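Two-component sensor histidine kinase (PDB 3OLO) autophosphorylates on a histidine with ATP in two-component signalling, a reaction probably controlled by signals sensed through its PAS domain. Local coordinates at residues A[25-30]-A[110-115]; A[72-77]-A[99-104]; A[80-85]-A[92-97]. All blocks are in the same frame, centred on the assembly; numbering follows the deposited sequence.

Interaction 1. Residues A[25-30]-A[110-115]; sequences ASFCLG and SCVFVR
F27 lays one face of its ring over V112 in the heart of the PAS fold, where strand 25-29 pairs antiparallel with strand 107-116 as neighbours in the five-stranded sheet. V112 CB sits 3.8 Å from the centroid of the F27 ring, an off-centre CH-pi contact, and V112 CG1 presses on F27 CZ at 3.3 Å. The ring can lean across to the other strand because F27 CG stands between backbone N and carbonyl carbon (chi1 58°); its far rim meets V114 CG2, 3.4 Å from F27 CE2. L29 CG lies at the ring edge, in its plane, and L29 CD1 touches V112 CG2. A25, F27 and V114 also reach helix 40-46, so this face belongs to the domain interior.

On the reverse face C28 SG and C111 SG lie 4.1 Å apart, packed without a disulfide, while S26 OG approaches the F113 ring obliquely. L18 of the second subunit covers these four residues.

The backbones are tied by reciprocal bonds: V112 N to F27 O (2.8 Å) and F27 N to V112 O, then the L29 and S110 pair beyond. At the polar edge a water joins G30 O to S110 OG. At the other end a second water accepts from A25 N and donates to V114 O at 2.6 Å.

Interaction 2. Residues A[72-77]-A[99-104]; sequences EIRQKN and LTFLED
F101 pushes its ring from the sheet of the PAS fold into the last turn of helix 70-76, the short helix that leads into edge strand 78-86. Helix and strand segments run at 71° to each other. F101 leaves the strand toward the helix, and with CG anti to the carbonyl carbon (chi1 -69°) its ring reaches I73 and R74; R74 CA stands over one face, with F101 CE1 4.0 Å from R74 CA. The methyl CG2 of I73 crosses obliquely to the far end of the ring, 4.0 Å from F101 CE1, and reaches more loosely to L99 CD2. W33 touches both R74 and F101 from a neighbouring loop.

N77, the first residue to leave the helix and one with positive phi, brings its backbone to the ring edge. Its carbonyl oxygen lies at that edge, near the plane of the F101 ring, and accepts a nearly straight bond from F101 N (3.1 Å). The same oxygen receives a CA-H...O contact from T100. The N77 side chain crosses the F101 side chain obliquely, its amide plane steeply inclined to the ring. N77 OD1 is held by R108, a residue of strand 107-116, which helps fix the amide rotation and turns the nitrogen toward the strand. There N77 ND2 makes only a weak, bent bond to F101 O, 3.5 Å long.

Interaction 3. Residues A[80-85]-A[92-97]; sequences TFKTRY and IFLVEM
Y85 spreads its ring over V95, whose CG2 methyl stands 3.7 Å from the centroid of the Y85 ring and almost on its normal, a centred CH-pi contact. CG2 of V95 lies between backbone N and carbonyl carbon (chi1 -57° for CG1), which turns that methyl up into the ring. Behind it, Y85 CB rests off-centre on the F93 ring face, 4.0 Å from the centroid of that ring. The selenium of selenomethionine M97 meets the Y85 ring at its edge, tightly, with Y85 OH 3.1 Å from M97 SE; the same atom lies oblique to F81, giving two Met-aromatic contacts. The buried Y85 hydroxyl has no polar partner in the model. With an alanine here in place of Y85, V95 CG2 and M97 would probably lose the ring that covers them, and a gap is likely to open beside M45 of helix 40-46. On this face, too, T83 OG1 bonds to D62.

On the other face K82 bends back to form a salt bridge with E96, its NZ on the anti lone pair of OE2; E96 OE1 also pairs with R115. L94 CD1 packs against T83 O at 3.2 Å. R84 NE forms a salt bridge with D64. Paired backbone bonds, such as V95 N to T83 O at 2.9 Å, make this ladder the antiparallel beta hairpin that forms the outer side of the PAS sheet.

Overall arrangement
Interactions 2 and 3 share strand 92-104, and interaction 1 uses its sheet neighbour 107-116. Interactions 1 and 2 have centres about 12 Å apart and join through a probable backbone hydrogen bond from C111 N to T100 O (2.8 Å). Interactions 1 and 3, also about 12 Å between centres, share an apolar layer in which V112 CG1 lies 3.5 Å from M97 CE. Interactions 2 and 3 are about 18 Å apart at their centres, yet L99 CD1 reaches F81 CE1 at 3.4 Å. The face carrying F27, V112, Y85 and M97 faces helix 40-46, the side on which many PAS relatives bind cofactors or ligands. The second subunit touches interactions 1 and 2.

Interaction 1. Residues A[25-30]-A[110-115]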
loop_
_atom_site.group_PDB
_atom_site.type_symbol
_atom_site.label_atom_id
_atom_site.label_comp_id
_atom_site.label_asym_id
_atom_site.label_seq_id
_atom_site.Cartn_x
_atom_site.Cartn_y
_atom_site.Cartn_z
ATOM N N ALA A 25 0.855 -5.564 6.731
ATOM C CA ALA A 25 1.404 -4.532 7.597
ATOM C C ALA A 25 2.523 -3.795 6.869
ATOM O O ALA A 25 3.489 -4.398 6.415
ATOM C CB ALA A 25 1.905 -5.128 8.898
ATOM N N SER A 26 2.372 -2.483 6.765
ATOM C CA SER A 26 3.321 -1.623 6.074
ATOM C C SER A 26 3.577 -0.406 6.942
ATOM O O SER A 26 2.639 0.150 7.521
ATOM C CB SER A 26 2.734 -1.132 4.743
ATOM O OG SER A 26 2.214 -2.193 3.961
ATOM N N PHE A 27 4.826 0.041 7.025
ATOM C CA PHE A 27 5.099 1.260 7.787
ATOM C C PHE A 27 6.418 1.895 7.401
ATOM O O PHE A 27 7.237 1.275 6.730
ATOM C CB PHE A 27 5.065 0.982 9.292
ATOM C CG PHE A 27 6.035 -0.074 9.744
ATOM C CD1 PHE A 27 7.366 0.235 9.970
ATOM C CD2 PHE A 27 5.609 -1.378 9.961
ATOM C CE1 PHE A 27 8.265 -0.743 10.408
ATOM C CE2 PHE A 27 6.491 -2.359 10.394
ATOM C CZ PHE A 27 7.821 -2.045 10.613
ATOM N N CYS A 28 6.606 3.145 7.812
ATOM C CA CYS A 28 7.846 3.866 7.542
ATOM C C CYS A 28 8.582 4.178 8.839
ATOM O O CYS A 28 7.966 4.582 9.807
ATOM C CB CYS A 28 7.556 5.165 6.792
ATOM S SG CYS A 28 7.010 4.917 5.091
ATOM N N LEU A 29 9.895 3.968 8.832
ATOM C CA LEU A 29 10.773 4.306 9.941
ATOM C C LEU A 29 11.703 5.437 9.528
ATOM O O LEU A 29 12.171 5.459 8.397
ATOM C CB LEU A 29 11.634 3.101 10.306
ATOM C CG LEU A 29 10.882 1.833 10.685
ATOM C CD1 LEU A 29 11.845 0.647 10.775
ATOM C CD2 LEU A 29 10.148 2.054 11.996
ATOM N N GLY A 30 11.973 6.361 10.448
ATOM C CA GLY A 30 12.963 7.404 10.235
ATOM C C GLY A 30 14.370 6.881 10.472
ATOM O O GLY A 30 14.570 5.698 10.731
ATOM N N SER A 110 12.873 4.384 5.808
ATOM C CA SER A 110 12.678 3.113 5.147
ATOM C C SER A 110 11.205 2.788 5.078
ATOM O O SER A 110 10.434 3.162 5.948
ATOM C CB SER A 110 13.458 2.000 5.846
ATOM O OG SER A 110 13.086 1.907 7.198
ATOM N N CYS A 111 10.832 2.149 3.979
ATOM C CA CYS A 111 9.545 1.512 3.835
ATOM C C CYS A 111 9.719 0.080 4.272
ATOM O O CYS A 111 10.661 -0.598 3.863
ATOM C CB CYS A 111 9.099 1.555 2.376
ATOM S SG CYS A 111 8.713 3.215 1.809
ATOM N N VAL A 112 8.802 -0.383 5.099
ATOM C CA VAL A 112 8.901 -1.704 5.663
ATOM C C VAL A 112 7.598 -2.442 5.405
ATOM O O VAL A 112 6.526 -1.915 5.677
ATOM C CB VAL A 112 9.166 -1.608 7.177
ATOM C CG1 VAL A 112 9.252 -2.978 7.802
ATOM C CG2 VAL A 112 10.442 -0.834 7.426
ATOM N N PHE A 113 7.693 -3.646 4.852
ATOM C CA PHE A 113 6.548 -4.545 4.762
ATOM C C PHE A 113 6.787 -5.763 5.648
ATOM O O PHE A 113 7.865 -6.358 5.624
ATOM C CB PHE A 113 6.313 -4.953 3.317
ATOM C CG PHE A 113 5.986 -3.794 2.433
ATOM C CD1 PHE A 113 6.993 -3.069 1.824
ATOM C CD2 PHE A 113 4.673 -3.395 2.251
ATOM C CE1 PHE A 113 6.695 -1.988 1.022
ATOM C CE2 PHE A 113 4.368 -2.318 1.443
ATOM C CZ PHE A 113 5.382 -1.607 0.841
ATOM N N VAL A 114 5.775 -6.133 6.426
ATOM C CA VAL A 114 5.936 -7.172 7.437
ATOM C C VAL A 114 4.881 -8.260 7.289
ATOM O O VAL A 114 3.685 -7.990 7.293
ATOM C CB VAL A 114 5.882 -6.574 8.843
ATOM C CG1 VAL A 114 6.265 -7.618 9.902
ATOM C CG2 VAL A 114 6.818 -5.382 8.904
ATOM N N ARG A 115 5.350 -9.492 7.124
ATOM C CA ARG A 115 4.476 -10.648 7.022
ATOM C C ARG A 115 4.564 -11.408 8.323
ATOM O O ARG A 115 5.653 -11.697 8.806
ATOM C CB ARG A 115 4.912 -11.565 5.879
ATOM C CG ARG A 115 4.575 -11.057 4.496
ATOM C CD ARG A 115 5.168 -11.946 3.409
ATOM N NE ARG A 115 6.487 -11.481 2.985
ATOM C CZ ARG A 115 7.157 -11.973 1.946
ATOM N NH1 ARG A 115 8.352 -11.486 1.631
ATOM N NH2 ARG A 115 6.636 -12.954 1.220
HETATM O O HOH W 1 1.124 -8.474 7.474
HETATM O O HOH W 2 15.058 3.553 8.743
#

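Interaction 2. Residues A[72-77]-A[99-104]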
loop_
_atom_site.group_PDB
_atom_site.type_symbol
_atom_site.label_atom_id
_atom_site.label_comp_id
_atom_site.label_asym_id
_atom_site.label_seq_id
_atom_site.Cartn_x
_atom_site.Cartn_y
_atom_site.Cartn_z
ATOM N N GLU A 72 25.200 -2.894 8.322
ATOM C CA GLU A 72 25.160 -3.713 7.120
ATOM C C GLU A 72 23.778 -3.686 6.464
ATOM O O GLU A 72 23.669 -3.714 5.242
ATOM C CB GLU A 72 25.557 -5.149 7.447
ATOM C CG GLU A 72 25.000 -6.168 6.475
ATOM C CD GLU A 72 25.570 -7.551 6.699
ATOM O OE1 GLU A 72 25.282 -8.451 5.882
ATOM O OE2 GLU A 72 26.310 -7.738 7.691
ATOM N N ILE A 73 22.724 -3.636 7.270
ATOM C CA ILE A 73 21.366 -3.554 6.732
ATOM C C ILE A 73 21.231 -2.327 5.827
ATOM O O ILE A 73 20.780 -2.428 4.688
ATOM C CB ILE A 73 20.296 -3.465 7.850
ATOM C CG1 ILE A 73 20.269 -4.747 8.697
ATOM C CG2 ILE A 73 18.919 -3.167 7.257
ATOM C CD1 ILE A 73 20.519 -6.021 7.919
ATOM N N ARG A 74 21.636 -1.171 6.344
ATOM C CA ARG A 74 21.515 0.089 5.625
ATOM C C ARG A 74 22.259 0.048 4.302
ATOM O O ARG A 74 21.740 0.483 3.274
ATOM C CB ARG A 74 22.055 1.227 6.485
ATOM C CG ARG A 74 21.222 1.491 7.722
ATOM C CD ARG A 74 21.937 2.401 8.696
ATOM N NE ARG A 74 21.009 3.335 9.325
ATOM C CZ ARG A 74 21.147 3.825 10.551
ATOM N NH1 ARG A 74 22.178 3.473 11.309
ATOM N NH2 ARG A 74 20.244 4.669 11.023
ATOM N N GLN A 75 23.478 -0.478 4.332
ATOM C CA GLN A 75 24.292 -0.558 3.130
ATOM C C GLN A 75 23.621 -1.405 2.058
ATOM O O GLN A 75 23.744 -1.110 0.869
ATOM C CB GLN A 75 25.670 -1.113 3.469
ATOM C CG GLN A 75 26.566 -0.079 4.109
ATOM C CD GLN A 75 27.649 -0.690 4.959
ATOM O OE1 GLN A 75 28.197 -1.740 4.628
ATOM N NE2 GLN A 75 27.961 -0.039 6.074
ATOM N N LYS A 76 22.908 -2.447 2.484
ATOM C CA LYS A 76 22.180 -3.322 1.566
ATOM C C LYS A 76 21.132 -2.523 0.791
ATOM O O LYS A 76 20.978 -2.695 -0.418
ATOM C CB LYS A 76 21.519 -4.474 2.332
ATOM C CG LYS A 76 22.506 -5.450 2.994
ATOM C CD LYS A 76 23.151 -6.381 1.976
ATOM C CE LYS A 76 24.454 -6.983 2.495
ATOM N NZ LYS A 76 25.355 -7.421 1.381
ATOM N N ASN A 77 20.424 -1.649 1.500
ATOM C CA ASN A 77 19.437 -0.739 0.907
ATOM C C ASN A 77 18.105 -1.398 0.516
ATOM O O ASN A 77 17.064 -0.741 0.474
ATOM C CB ASN A 77 20.021 -0.010 -0.295
ATOM C CG ASN A 77 19.347 1.324 -0.536
ATOM O OD1 ASN A 77 19.846 2.369 -0.120
ATOM N ND2 ASN A 77 18.190 1.292 -1.190
ATOM N N LEU A 99 12.680 -4.360 3.900
ATOM C CA LEU A 99 12.987 -2.948 4.009
ATOM C C LEU A 99 13.493 -2.417 2.691
ATOM O O LEU A 99 14.263 -3.086 2.008
ATOM C CB LEU A 99 14.084 -2.714 5.025
ATOM C CG LEU A 99 13.799 -3.115 6.456
ATOM C CD1 LEU A 99 14.222 -4.558 6.689
ATOM C CD2 LEU A 99 14.552 -2.161 7.354
ATOM N N THR A 100 13.062 -1.201 2.366
ATOM C CA THR A 100 13.620 -0.416 1.284
ATOM C C THR A 100 13.971 0.955 1.843
ATOM O O THR A 100 13.122 1.609 2.431
ATOM C CB THR A 100 12.595 -0.215 0.176
ATOM O OG1 THR A 100 12.068 -1.485 -0.226
ATOM C CG2 THR A 100 13.228 0.479 -1.015
ATOM N N PHE A 101 15.205 1.406 1.653
ATOM C CA PHE A 101 15.583 2.728 2.137
ATOM C C PHE A 101 15.424 3.763 1.043
ATOM O O PHE A 101 15.748 3.513 -0.108
ATOM C CB PHE A 101 17.002 2.726 2.673
ATOM C CG PHE A 101 17.150 1.942 3.930
ATOM C CD1 PHE A 101 17.421 0.581 3.882
ATOM C CD2 PHE A 101 16.990 2.552 5.164
ATOM C CE1 PHE A 101 17.543 -0.158 5.052
ATOM C CE2 PHE A 101 17.119 1.825 6.336
ATOM C CZ PHE A 101 17.397 0.467 6.278
ATOM N N LEU A 102 14.920 4.928 1.425
ATOM C CA LEU A 102 14.600 5.982 0.482
ATOM C C LEU A 102 15.033 7.316 1.057
ATOM O O LEU A 102 15.188 7.458 2.270
ATOM C CB LEU A 102 13.096 6.006 0.237
ATOM C CG LEU A 102 12.545 4.713 -0.355
ATOM C CD1 LEU A 102 11.044 4.800 -0.538
ATOM C CD2 LEU A 102 13.230 4.411 -1.676
ATOM N N GLU A 103 15.234 8.291 0.180
ATOM C CA GLU A 103 15.493 9.653 0.611
ATOM C C GLU A 103 14.483 10.580 -0.031
ATOM O O GLU A 103 14.276 10.543 -1.242
ATOM C CB GLU A 103 16.911 10.084 0.236
ATOM C CG GLU A 103 17.840 10.212 1.430
ATOM C CD GLU A 103 19.300 10.147 1.031
ATOM O OE1 GLU A 103 19.639 10.657 -0.058
ATOM O OE2 GLU A 103 20.107 9.581 1.798
ATOM N N ASP A 104 13.837 11.389 0.796
ATOM C CA ASP A 104 12.982 12.460 0.315
ATOM C C ASP A 104 13.465 13.764 0.917
ATOM O O ASP A 104 13.338 13.988 2.128
ATOM C CB ASP A 104 11.530 12.232 0.715
ATOM C CG ASP A 104 10.626 13.345 0.234
ATOM O OD1 ASP A 104 10.840 13.831 -0.900
ATOM O OD2 ASP A 104 9.719 13.750 0.988
#

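Interaction 3. Residues A[80-85]-A[92-97]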
loop_
_atom_site.group_PDB
_atom_site.type_symbol
_atom_site.label_atom_id
_atom_site.label_comp_id
_atom_site.label_asym_id
_atom_site.label_seq_id
_atom_site.Cartn_x
_atom_site.Cartn_y
_atom_site.Cartn_z
ATOM N N THR A 80 15.513 -8.377 3.244
ATOM C CA THR A 80 14.396 -9.087 3.872
ATOM C C THR A 80 14.975 -10.063 4.889
ATOM O O THR A 80 15.940 -10.765 4.579
ATOM C CB THR A 80 13.543 -9.882 2.828
ATOM O OG1 THR A 80 12.853 -8.975 1.965
ATOM C CG2 THR A 80 12.502 -10.778 3.517
ATOM N N PHE A 81 14.406 -10.107 6.093
ATOM C CA PHE A 81 14.894 -11.018 7.129
ATOM C C PHE A 81 13.853 -11.234 8.236
ATOM O O PHE A 81 12.875 -10.496 8.324
ATOM C CB PHE A 81 16.194 -10.479 7.732
ATOM C CG PHE A 81 16.019 -9.199 8.494
ATOM C CD1 PHE A 81 16.056 -7.980 7.844
ATOM C CD2 PHE A 81 15.806 -9.214 9.860
ATOM C CE1 PHE A 81 15.892 -6.799 8.542
ATOM C CE2 PHE A 81 15.636 -8.036 10.564
ATOM C CZ PHE A 81 15.680 -6.827 9.903
ATOM N N LYS A 82 14.073 -12.244 9.079
ATOM C CA LYS A 82 13.124 -12.587 10.138
ATOM C C LYS A 82 13.523 -11.959 11.455
ATOM O O LYS A 82 14.701 -11.904 11.800
ATOM C CB LYS A 82 13.080 -14.097 10.383
ATOM C CG LYS A 82 12.937 -14.947 9.160
ATOM C CD LYS A 82 11.494 -15.076 8.722
ATOM C CE LYS A 82 11.431 -15.511 7.276
ATOM N NZ LYS A 82 12.042 -14.465 6.417
ATOM N N THR A 83 12.533 -11.520 12.216
ATOM C CA THR A 83 12.774 -11.218 13.609
ATOM C C THR A 83 11.523 -11.561 14.409
ATOM O O THR A 83 10.535 -12.017 13.844
ATOM C CB THR A 83 13.174 -9.758 13.780
ATOM O OG1 THR A 83 13.750 -9.567 15.079
ATOM C CG2 THR A 83 11.969 -8.843 13.578
ATOM N N ARG A 84 11.574 -11.377 15.723
ATOM C CA ARG A 84 10.397 -11.574 16.569
ATOM C C ARG A 84 9.865 -10.221 16.991
ATOM O O ARG A 84 10.639 -9.335 17.341
ATOM C CB ARG A 84 10.750 -12.382 17.820
ATOM C CG ARG A 84 11.282 -13.784 17.529
ATOM C CD ARG A 84 11.597 -14.523 18.811
ATOM N NE ARG A 84 12.717 -13.922 19.526
ATOM C CZ ARG A 84 12.917 -14.025 20.839
ATOM N NH1 ARG A 84 12.065 -14.703 21.605
ATOM N NH2 ARG A 84 13.969 -13.439 21.391
ATOM N N TYR A 85 8.549 -10.061 16.937
ATOM C CA TYR A 85 7.887 -8.881 17.471
ATOM C C TYR A 85 7.135 -9.198 18.757
ATOM O O TYR A 85 6.637 -10.311 18.932
ATOM C CB TYR A 85 6.859 -8.362 16.469
ATOM C CG TYR A 85 7.413 -7.548 15.317
ATOM C CD1 TYR A 85 8.781 -7.404 15.111
ATOM C CD2 TYR A 85 6.550 -6.905 14.443
ATOM C CE1 TYR A 85 9.272 -6.646 14.043
ATOM C CE2 TYR A 85 7.028 -6.142 13.389
ATOM C CZ TYR A 85 8.387 -6.013 13.195
ATOM O OH TYR A 85 8.850 -5.256 12.133
ATOM N N ILE A 92 4.406 -12.767 21.525
ATOM C CA ILE A 92 5.683 -12.838 20.835
ATOM C C ILE A 92 5.481 -13.690 19.588
ATOM O O ILE A 92 5.033 -14.831 19.682
ATOM C CB ILE A 92 6.756 -13.516 21.700
ATOM C CG1 ILE A 92 6.854 -12.845 23.079
ATOM C CG2 ILE A 92 8.102 -13.504 20.979
ATOM C CD1 ILE A 92 7.514 -11.491 23.070
ATOM N N PHE A 93 5.806 -13.149 18.422
ATOM C CA PHE A 93 5.610 -13.893 17.185
ATOM C C PHE A 93 6.707 -13.593 16.162
ATOM O O PHE A 93 7.276 -12.500 16.143
ATOM C CB PHE A 93 4.216 -13.605 16.603
ATOM C CG PHE A 93 3.904 -12.136 16.448
ATOM C CD1 PHE A 93 3.494 -11.381 17.540
ATOM C CD2 PHE A 93 4.013 -11.514 15.207
ATOM C CE1 PHE A 93 3.201 -10.036 17.405
ATOM C CE2 PHE A 93 3.719 -10.171 15.061
ATOM C CZ PHE A 93 3.314 -9.424 16.157
ATOM N N LEU A 94 7.008 -14.579 15.323
ATOM C CA LEU A 94 7.979 -14.402 14.253
ATOM C C LEU A 94 7.352 -13.654 13.082
ATOM O O LEU A 94 6.210 -13.919 12.709
ATOM C CB LEU A 94 8.473 -15.758 13.782
ATOM C CG LEU A 94 9.668 -15.763 12.840
ATOM C CD1 LEU A 94 10.904 -15.196 13.525
ATOM C CD2 LEU A 94 9.914 -17.181 12.358
ATOM N N VAL A 95 8.106 -12.715 12.517
ATOM C CA VAL A 95 7.707 -12.003 11.306
ATOM C C VAL A 95 8.862 -11.974 10.302
ATOM O O VAL A 95 10.006 -12.285 10.635
ATOM C CB VAL A 95 7.298 -10.543 11.602
ATOM C CG1 VAL A 95 6.183 -10.492 12.628
ATOM C CG2 VAL A 95 8.489 -9.744 12.105
ATOM N N GLU A 96 8.537 -11.591 9.074
ATOM C CA GLU A 96 9.517 -11.377 8.022
ATOM C C GLU A 96 9.366 -9.933 7.566
ATOM O O GLU A 96 8.303 -9.536 7.086
ATOM C CB GLU A 96 9.267 -12.352 6.868
ATOM C CG GLU A 96 10.073 -12.086 5.612
ATOM C CD GLU A 96 9.782 -13.109 4.519
ATOM O OE1 GLU A 96 8.973 -12.808 3.622
ATOM O OE2 GLU A 96 10.350 -14.218 4.551
HETATM N N MSE A 97 10.415 -9.139 7.765
HETATM C CA MSE A 97 10.407 -7.731 7.380
HETATM C C MSE A 97 11.142 -7.552 6.067
HETATM O O MSE A 97 12.224 -8.102 5.893
HETATM C CB MSE A 97 11.152 -6.880 8.413
HETATM C CG MSE A 97 10.496 -6.672 9.730
HETATM SE SE MSE A 97 11.725 -5.670 10.926
HETATM C CE MSE A 97 11.595 -3.897 10.179
#